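Local coordinates for protein adenylyltransferase (Bartonella henselae str. Houston-1, PDB 5NH2) that transfers AMP from ATP onto tyrosine or threonine residues of host target proteins through its Fic domain, as a secreted virulence factor, at residues Phe55-Leu60 / Arg117-Leu122; Met238-Gly243 / Ile288-Pro293; Trp101-Ala106 / Val193-Asp198. All blocks are in the same frame, centred on the assembly; numbering follows the deposited sequence.

Contact 1 of 3, residues Phe55-Leu60 / Arg117-Leu122; sequences FDTAYL and RLDQTL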
loop_
_atom_site.group_PDB
_atom_site.type_symbol
_atom_site.label_atom_id
_atom_site.label_comp_id
_atom_site.label_asym_id
_atom_site.label_seq_id
_atom_site.Cartn_x
_atom_site.Cartn_y
_atom_site.Cartn_z
ATOM N N PHE A 55 -13.224 14.164 0.403
ATOM C CA PHE A 55 -12.814 12.795 0.674
ATOM C C PHE A 55 -13.923 12.123 1.463
ATOM O O PHE A 55 -14.227 12.545 2.578
ATOM C CB PHE A 55 -11.486 12.749 1.433
ATOM C CG PHE A 55 -10.272 13.100 0.578
ATOM C CD1 PHE A 55 -9.633 12.129 -0.193
ATOM C CD2 PHE A 55 -9.767 14.391 0.559
ATOM C CE1 PHE A 55 -8.489 12.443 -0.989
ATOM C CE2 PHE A 55 -8.637 14.726 -0.214
ATOM C CZ PHE A 55 -7.992 13.740 -1.003
ATOM N N ASP A 56 -14.503 11.076 0.886
ATOM C CA ASP A 56 -15.676 10.402 1.399
ATOM C C ASP A 56 -15.777 9.016 0.745
ATOM O O ASP A 56 -14.888 8.603 -0.015
ATOM C CB ASP A 56 -16.935 11.244 1.143
ATOM C CG ASP A 56 -17.147 11.594 -0.368
ATOM O OD1 ASP A 56 -16.502 10.980 -1.269
ATOM O OD2 ASP A 56 -18.006 12.471 -0.654
ATOM N N THR A 57 -16.890 8.314 1.011
ATOM C CA THR A 57 -17.109 6.974 0.449
ATOM C C THR A 57 -17.301 7.009 -1.077
ATOM O O THR A 57 -16.858 6.080 -1.774
ATOM C CB THR A 57 -18.316 6.326 1.129
ATOM O OG1 THR A 57 -17.997 6.025 2.523
ATOM C CG2 THR A 57 -18.790 5.076 0.359
ATOM N N ALA A 58 -17.920 8.088 -1.607
ATOM C CA ALA A 58 -17.977 8.305 -3.053
ATOM C C ALA A 58 -16.586 8.284 -3.661
ATOM O O ALA A 58 -16.358 7.623 -4.675
ATOM C CB ALA A 58 -18.649 9.638 -3.389
ATOM N N TYR A 59 -15.643 9.018 -3.061
ATOM C CA TYR A 59 -14.308 9.067 -3.643
ATOM C C TYR A 59 -13.632 7.710 -3.558
ATOM O O TYR A 59 -13.075 7.233 -4.551
ATOM C CB TYR A 59 -13.463 10.133 -2.955
ATOM C CG TYR A 59 -12.066 10.300 -3.554
ATOM C CD1 TYR A 59 -11.901 10.709 -4.882
ATOM C CD2 TYR A 59 -10.912 10.069 -2.790
ATOM C CE1 TYR A 59 -10.601 10.877 -5.445
ATOM C CE2 TYR A 59 -9.652 10.237 -3.333
ATOM C CZ TYR A 59 -9.490 10.643 -4.671
ATOM O OH TYR A 59 -8.214 10.822 -5.211
ATOM N N LEU A 60 -13.720 7.051 -2.398
ATOM C CA LEU A 60 -13.230 5.670 -2.269
ATOM C C LEU A 60 -13.753 4.769 -3.393
ATOM O O LEU A 60 -12.979 4.004 -4.014
ATOM C CB LEU A 60 -13.625 5.099 -0.906
ATOM C CG LEU A 60 -13.045 3.751 -0.575
ATOM C CD1 LEU A 60 -11.583 3.909 -0.217
ATOM C CD2 LEU A 60 -13.861 3.010 0.540
ATOM N N ARG A 117 -19.951 6.727 9.069
ATOM C CA ARG A 117 -19.098 7.351 10.080
ATOM C C ARG A 117 -17.855 7.966 9.449
ATOM O O ARG A 117 -17.508 9.127 9.736
ATOM C CB ARG A 117 -18.701 6.343 11.134
ATOM C CG ARG A 117 -18.967 6.893 12.508
ATOM C CD ARG A 117 -19.142 5.769 13.521
ATOM N NE ARG A 117 -20.378 5.036 13.340
ATOM C CZ ARG A 117 -20.437 3.757 12.980
ATOM N NH1 ARG A 117 -19.315 3.070 12.756
ATOM N NH2 ARG A 117 -21.622 3.162 12.846
ATOM N N LEU A 118 -17.213 7.226 8.531
ATOM C CA LEU A 118 -16.038 7.781 7.888
ATOM C C LEU A 118 -16.404 9.045 7.119
ATOM O O LEU A 118 -15.742 10.088 7.280
ATOM C CB LEU A 118 -15.380 6.739 7.004
ATOM C CG LEU A 118 -14.313 7.342 6.088
ATOM C CD1 LEU A 118 -12.959 6.778 6.415
ATOM C CD2 LEU A 118 -14.638 7.153 4.590
ATOM N N ASP A 119 -17.557 9.018 6.427
ATOM C CA ASP A 119 -18.052 10.226 5.757
ATOM C C ASP A 119 -18.240 11.372 6.741
ATOM O O ASP A 119 -17.839 12.506 6.467
ATOM C CB ASP A 119 -19.365 9.959 5.030
ATOM C CG ASP A 119 -19.177 9.147 3.722
ATOM O OD1 ASP A 119 -18.089 8.562 3.508
ATOM O OD2 ASP A 119 -20.145 9.064 2.927
ATOM N N GLN A 120 -18.851 11.109 7.897
ATOM C CA GLN A 120 -19.069 12.234 8.808
ATOM C C GLN A 120 -17.737 12.759 9.339
ATOM O O GLN A 120 -17.544 13.980 9.453
ATOM C CB GLN A 120 -19.994 11.828 9.951
ATOM C CG GLN A 120 -20.065 12.839 11.078
ATOM C CD GLN A 120 -21.064 13.960 10.812
ATOM O OE1 GLN A 120 -21.586 14.111 9.707
ATOM N NE2 GLN A 120 -21.329 14.751 11.832
ATOM N N THR A 121 -16.771 11.857 9.602
ATOM C CA THR A 121 -15.593 12.321 10.320
ATOM C C THR A 121 -14.766 13.249 9.445
ATOM O O THR A 121 -14.528 14.412 9.805
ATOM C CB THR A 121 -14.757 11.145 10.792
ATOM O OG1 THR A 121 -15.566 10.328 11.629
ATOM C CG2 THR A 121 -13.604 11.651 11.637
ATOM N N LEU A 122 -14.396 12.761 8.251
ATOM C CA LEU A 122 -13.682 13.566 7.279
ATOM C C LEU A 122 -14.400 14.874 7.013
ATOM O O LEU A 122 -13.750 15.888 6.743
ATOM C CB LEU A 122 -13.506 12.778 5.982
ATOM C CG LEU A 122 -12.511 11.616 6.119
ATOM C CD1 LEU A 122 -12.483 10.728 4.861
ATOM C CD2 LEU A 122 -11.120 12.175 6.416
HETATM O O HOH W 1 -20.061 8.962 0.098
#
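Leu118, Asp119 and Leu122 of helix 109-124 meet the N-cap region of helix 57-68 in the helical Fic core. Leu118 turns a methyl, CD2, toward Thr57 OG1, while its side chain also packs on Leu143 of helix 133-150. Asp119 makes the polar grip. Its CG stands beside its own backbone N (chi1 -75°), which carries the carboxylate across the gap to the first helical turn. There OD1 accepts two bonds on its syn side, from Thr57 N at 2.8 Å and from Thr57 OG1 at 2.7 Å. The donors come from opposite faces of the carboxylate, 31° and 34° out of its plane, and so fix its tilt. The other oxygen takes a water proton, and the same water accepts from Ala58 N. Asp56 caps from within, its OD1 2.8 Å from Tyr59 N, so two carboxylates serve one helix start. The positive end of the helix dipole probably offsets their mutual repulsion, Asp56 OD2 and Asp119 OD2 being 5.4 Å apart. One turn on, Leu122 sets CD1 against the backbone carbonyl and CB of Phe55, whose ring goes to Leu168 and Ala171. Leu122 CD1 lies 3.4 Å from Phe55 O and 4.1 Å from Phe55 CB.

Contact 2 of 3, residues Met238-Gly243 / Ile288-Pro293; sequences MVAKEG and ITFTAP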
loop_
_atom_site.group_PDB
_atom_site.type_symbol
_atom_site.label_atom_id
_atom_site.label_comp_id
_atom_site.label_asym_id
_atom_site.label_seq_id
_atom_site.Cartn_x
_atom_site.Cartn_y
_atom_site.Cartn_z
ATOM N N MET A 238 12.307 -1.200 9.485
ATOM C CA MET A 238 11.782 0.005 10.097
ATOM C C MET A 238 12.937 0.880 10.527
ATOM O O MET A 238 14.101 0.448 10.596
ATOM C CB MET A 238 10.876 -0.287 11.292
ATOM C CG MET A 238 11.547 -1.121 12.299
ATOM S SD MET A 238 10.359 -2.027 13.288
ATOM C CE MET A 238 11.497 -2.916 14.318
ATOM N N VAL A 239 12.590 2.123 10.797
ATOM C CA VAL A 239 13.561 3.097 11.233
ATOM C C VAL A 239 13.562 3.099 12.743
ATOM O O VAL A 239 12.494 3.091 13.368
ATOM C CB VAL A 239 13.231 4.471 10.659
ATOM C CG1 VAL A 239 14.010 5.583 11.391
ATOM C CG2 VAL A 239 13.561 4.439 9.164
ATOM N N ALA A 240 14.758 3.072 13.330
ATOM C CA ALA A 240 14.892 3.082 14.776
ATOM C C ALA A 240 14.058 4.194 15.398
ATOM O O ALA A 240 14.029 5.323 14.897
ATOM C CB ALA A 240 16.362 3.262 15.147
ATOM N N LYS A 241 13.366 3.855 16.495
ATOM C CA LYS A 241 12.566 4.818 17.252
ATOM C C LYS A 241 13.439 5.654 18.187
ATOM O O LYS A 241 14.379 5.149 18.811
ATOM C CB LYS A 241 11.497 4.111 18.088
ATOM C CG LYS A 241 10.558 3.211 17.344
ATOM C CD LYS A 241 9.366 2.801 18.244
ATOM C CE LYS A 241 8.570 4.023 18.757
ATOM N NZ LYS A 241 7.158 3.693 19.118
ATOM N N GLU A 242 13.096 6.931 18.309
ATOM C CA GLU A 242 13.872 7.818 19.148
ATOM C C GLU A 242 13.820 7.326 20.593
ATOM O O GLU A 242 12.740 7.134 21.162
ATOM C CB GLU A 242 13.341 9.253 19.042
ATOM C CG GLU A 242 13.707 10.030 17.765
ATOM C CD GLU A 242 12.771 9.728 16.593
ATOM O OE1 GLU A 242 11.633 9.261 16.833
ATOM O OE2 GLU A 242 13.186 9.953 15.436
ATOM N N GLY A 243 15.002 7.099 21.172
ATOM C CA GLY A 243 15.145 6.698 22.547
ATOM C C GLY A 243 15.299 5.210 22.767
ATOM O O GLY A 243 15.764 4.814 23.835
ATOM N N ILE A 288 26.974 -4.554 17.446
ATOM C CA ILE A 288 26.908 -3.215 18.014
ATOM C C ILE A 288 25.591 -3.028 18.752
ATOM O O ILE A 288 24.592 -3.709 18.486
ATOM C CB ILE A 288 27.101 -2.097 16.961
ATOM C CG1 ILE A 288 25.800 -1.751 16.258
ATOM C CG2 ILE A 288 28.148 -2.490 15.936
ATOM C CD1 ILE A 288 25.911 -0.463 15.482
ATOM N N THR A 289 25.621 -2.105 19.715
ATOM C CA THR A 289 24.440 -1.604 20.402
ATOM C C THR A 289 24.253 -0.128 20.069
ATOM O O THR A 289 25.212 0.648 20.087
ATOM C CB THR A 289 24.559 -1.791 21.909
ATOM O OG1 THR A 289 24.676 -3.187 22.199
ATOM C CG2 THR A 289 23.327 -1.268 22.591
ATOM N N PHE A 290 23.024 0.252 19.729
ATOM C CA PHE A 290 22.742 1.597 19.257
ATOM C C PHE A 290 21.478 2.088 19.935
ATOM O O PHE A 290 20.436 1.433 19.848
ATOM C CB PHE A 290 22.572 1.634 17.729
ATOM C CG PHE A 290 21.927 2.902 17.204
ATOM C CD1 PHE A 290 22.676 4.050 16.987
ATOM C CD2 PHE A 290 20.578 2.946 16.903
ATOM C CE1 PHE A 290 22.091 5.226 16.501
ATOM C CE2 PHE A 290 19.983 4.126 16.406
ATOM C CZ PHE A 290 20.742 5.264 16.212
ATOM N N THR A 291 21.573 3.236 20.596
ATOM C CA THR A 291 20.424 3.923 21.157
ATOM C C THR A 291 20.155 5.163 20.321
ATOM O O THR A 291 21.000 6.060 20.250
ATOM C CB THR A 291 20.667 4.309 22.612
ATOM O OG1 THR A 291 21.130 3.167 23.339
ATOM C CG2 THR A 291 19.381 4.806 23.227
ATOM N N ALA A 292 18.987 5.211 19.688
ATOM C CA ALA A 292 18.626 6.375 18.891
ATOM C C ALA A 292 18.333 7.569 19.803
ATOM O O ALA A 292 17.766 7.398 20.883
ATOM C CB ALA A 292 17.422 6.055 17.996
ATOM N N PRO A 293 18.752 8.774 19.418
ATOM C CA PRO A 293 18.633 9.965 20.282
ATOM C C PRO A 293 17.280 10.682 20.233
ATOM O O PRO A 293 16.367 10.302 19.522
ATOM C CB PRO A 293 19.737 10.872 19.737
ATOM C CG PRO A 293 19.936 10.410 18.321
ATOM C CD PRO A 293 19.806 8.940 18.408
#
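The intracellular delivery domain, of a family grouped with the OB folds, is drawn together here at its two outermost strands: the loop after 237-239 meets the end of 287-291 and the residues that follow it. No strand pairing joins the segments: the touching ends run 62° apart and share one backbone bond, Gly243 N to Ala292 O at 2.8 Å. That bond is bent, and the donor sits well above the carbonyl plane, 55° out of it. Gly243 has positive phi, a backbone shape suited to glycine. Inside, Ala240 and Ala292 turn their methyls to one another, CB to CB 4.1 Å. Ala240 CB also meets the edge of the Phe290 ring, 3.9 Å from CE2; Phe290 CG is anti to its backbone N (chi1 165°), which brings the ring in beside this methyl, and the ring packs edge-to-face with Phe258. Ala292 CB lies 3.3 Å from Lys241 O. On the outer side Thr291 sends its OG1 to Thr245 OG1 and leaves its methyl, CG2, against Gly243 O. The Glu242 carboxylate bends off to a salt bridge with Lys214, so its aliphatic part does the touching: CB and CG both lie 3.2 Å from Pro293 O.

Contact 3 of 3, residues Trp101-Ala106 / Val193-Asp198; sequences WKNAFA and VAENGD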
loop_
_atom_site.group_PDB
_atom_site.type_symbol
_atom_site.label_atom_id
_atom_site.label_comp_id
_atom_site.label_asym_id
_atom_site.label_seq_id
_atom_site.Cartn_x
_atom_site.Cartn_y
_atom_site.Cartn_z
ATOM N N TRP A 101 -7.984 -16.162 10.753
ATOM C CA TRP A 101 -7.528 -14.799 11.020
ATOM C C TRP A 101 -8.173 -14.188 12.268
ATOM O O TRP A 101 -8.638 -14.870 13.184
ATOM C CB TRP A 101 -7.770 -13.903 9.800
ATOM C CG TRP A 101 -6.621 -13.845 8.804
ATOM C CD1 TRP A 101 -6.681 -14.167 7.472
ATOM C CD2 TRP A 101 -5.252 -13.428 9.045
ATOM N NE1 TRP A 101 -5.452 -13.978 6.874
ATOM C CE2 TRP A 101 -4.558 -13.531 7.813
ATOM C CE3 TRP A 101 -4.550 -12.985 10.176
ATOM C CZ2 TRP A 101 -3.198 -13.211 7.685
ATOM C CZ3 TRP A 101 -3.199 -12.663 10.042
ATOM C CH2 TRP A 101 -2.541 -12.782 8.805
ATOM N N LYS A 102 -8.158 -12.862 12.307
ATOM C CA LYS A 102 -8.455 -12.017 13.454
ATOM C C LYS A 102 -9.951 -11.995 13.746
ATOM O O LYS A 102 -10.658 -12.979 13.509
ATOM C CB LYS A 102 -7.942 -10.588 13.206
ATOM C CG LYS A 102 -6.429 -10.474 12.987
ATOM C CD LYS A 102 -6.083 -10.177 11.534
ATOM C CE LYS A 102 -6.266 -8.719 11.174
ATOM N NZ LYS A 102 -5.332 -8.392 10.069
ATOM N N ASN A 103 -10.396 -10.926 14.396
ATOM C CA ASN A 103 -11.803 -10.611 14.644
ATOM C C ASN A 103 -12.601 -10.393 13.357
ATOM O O ASN A 103 -13.820 -10.226 13.365
ATOM C CB ASN A 103 -11.844 -9.388 15.561
ATOM C CG ASN A 103 -10.681 -9.384 16.539
ATOM O OD1 ASN A 103 -9.595 -9.856 16.202
ATOM N ND2 ASN A 103 -10.908 -8.881 17.757
ATOM N N ALA A 104 -11.910 -10.431 12.244
ATOM C CA ALA A 104 -12.486 -10.349 10.909
ATOM C C ALA A 104 -13.202 -9.026 10.633
ATOM O O ALA A 104 -12.977 -8.011 11.306
ATOM C CB ALA A 104 -13.382 -11.563 10.754
ATOM N N PHE A 105 -14.159 -9.074 9.726
ATOM C CA PHE A 105 -14.578 -7.943 8.929
ATOM C C PHE A 105 -16.016 -7.602 9.269
ATOM O O PHE A 105 -16.771 -8.439 9.771
ATOM C CB PHE A 105 -14.488 -8.220 7.409
ATOM C CG PHE A 105 -13.111 -8.546 6.917
ATOM C CD1 PHE A 105 -12.005 -7.786 7.313
ATOM C CD2 PHE A 105 -12.920 -9.617 6.024
ATOM C CE1 PHE A 105 -10.701 -8.102 6.822
ATOM C CE2 PHE A 105 -11.668 -9.937 5.538
ATOM C CZ PHE A 105 -10.535 -9.191 5.938
ATOM N N ALA A 106 -16.360 -6.337 9.020
ATOM C CA ALA A 106 -17.706 -5.877 9.280
ATOM C C ALA A 106 -18.685 -6.689 8.434
ATOM O O ALA A 106 -18.374 -7.114 7.309
ATOM C CB ALA A 106 -17.802 -4.375 8.961
ATOM N N VAL A 193 -3.178 -3.891 15.966
ATOM C CA VAL A 193 -4.430 -3.165 16.204
ATOM C C VAL A 193 -5.570 -4.136 16.512
ATOM O O VAL A 193 -6.253 -4.025 17.535
ATOM C CB VAL A 193 -4.823 -2.288 15.001
ATOM C CG1 VAL A 193 -6.123 -1.570 15.370
ATOM C CG2 VAL A 193 -3.757 -1.275 14.642
ATOM N N ALA A 194 -5.841 -5.049 15.571
ATOM C CA ALA A 194 -7.092 -5.793 15.575
ATOM C C ALA A 194 -7.123 -6.825 16.682
ATOM O O ALA A 194 -8.176 -7.083 17.259
ATOM C CB ALA A 194 -7.322 -6.483 14.225
ATOM N N GLU A 195 -5.982 -7.387 17.019
ATOM C CA GLU A 195 -5.874 -8.449 18.012
ATOM C C GLU A 195 -5.529 -7.909 19.404
ATOM O O GLU A 195 -6.107 -8.384 20.394
ATOM C CB GLU A 195 -4.872 -9.523 17.547
ATOM C CG GLU A 195 -4.773 -10.757 18.430
ATOM C CD GLU A 195 -6.052 -11.602 18.463
ATOM O OE1 GLU A 195 -6.338 -12.205 19.526
ATOM O OE2 GLU A 195 -6.760 -11.661 17.430
ATOM N N ASN A 196 -4.491 -7.069 19.536
ATOM C CA ASN A 196 -4.014 -6.677 20.871
ATOM C C ASN A 196 -4.506 -5.314 21.373
ATOM O O ASN A 196 -4.084 -4.884 22.470
ATOM C CB ASN A 196 -2.471 -6.691 20.931
ATOM C CG ASN A 196 -1.852 -7.855 20.155
ATOM O OD1 ASN A 196 -2.311 -8.986 20.269
ATOM N ND2 ASN A 196 -0.794 -7.566 19.354
ATOM N N GLY A 197 -5.343 -4.603 20.631
ATOM C CA GLY A 197 -5.624 -3.209 20.999
ATOM C C GLY A 197 -4.416 -2.276 21.104
ATOM O O GLY A 197 -4.449 -1.306 21.867
ATOM N N ASP A 198 -3.351 -2.543 20.365
ATOM C CA ASP A 198 -2.080 -1.845 20.523
ATOM C C ASP A 198 -1.799 -0.992 19.279
ATOM O O ASP A 198 -1.580 -1.535 18.183
ATOM C CB ASP A 198 -0.974 -2.860 20.734
ATOM C CG ASP A 198 0.393 -2.215 20.833
ATOM O OD1 ASP A 198 0.478 -0.970 20.822
ATOM O OD2 ASP A 198 1.379 -2.961 20.983
#
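The flat groups that meet are the amide of Asn103 and the carboxylate of Glu195, their planes 62° apart, where the loop preceding helix 109-124 of the Fic fold passes the C-terminal end of helix 183-196. Ala194 O stands to one side of the amide plane, beyond the edge between OD1 and ND2, 3.3 Å from each of Asn103 OD1 and Asn103 ND2. It makes no hydrogen bond with either: OD1 is a second acceptor, and the N-H direction of ND2 is poor. Glu195 OE2 comes in at the OD1 end of the amide, slightly to the other side of its plane, 3.6 Å from Asn103 OD1. The two side chains cross at about a right angle. Seen from the carboxylate, Asn103 OD1 lies above its plane, beyond OE2. Glu195 gets there by extending from the helix with CG anti to its backbone N (chi1 -174°) and then folding at chi2. The polar groups therefore rest against one another without bonding, on a surface whose outer residues also touch crystal neighbours.

The apolar part is carried by Lys102. Its chain bends at chi2 and chi3, laying its aliphatic carbons along helix 183-196, where they also meet Ser190 and Val191. The ammonium ends close to Arg98, which by similarity binds ATP, an arrangement consistent with a site that receives an anionic nucleotide. Trp101 makes a cation-pi contact with Arg98 of its own loop and packs on Met187 and Val191 of helix 183-196, while Phe105 stacks on His151, the first residue of the HPFxEGNGR Fic motif. Across the contact itself, the closest apolar approach is Lys102 CE to Ala194 CB, at 3.9 Å.

How the contacts relate
From the N terminus, residues 55-60 open contact 1 and residues 101-106 open contact 3 before 117-122 closes the first loop; 193-198 then closes the second. Contacts 1 and 3 thus cross, and all four segments belong to the Fido region. Contact 1 ties the start of helix 57-68 to helix 109-124, while contact 3 ties the loop ahead of that same helix to the end of helix 183-196; their nearest atoms are about 8 Å apart. Contact 2 follows in series, joining the edge strands of the delivery domain. Its centre is 29 Å from that of contact 3 and 37 Å from that of contact 1.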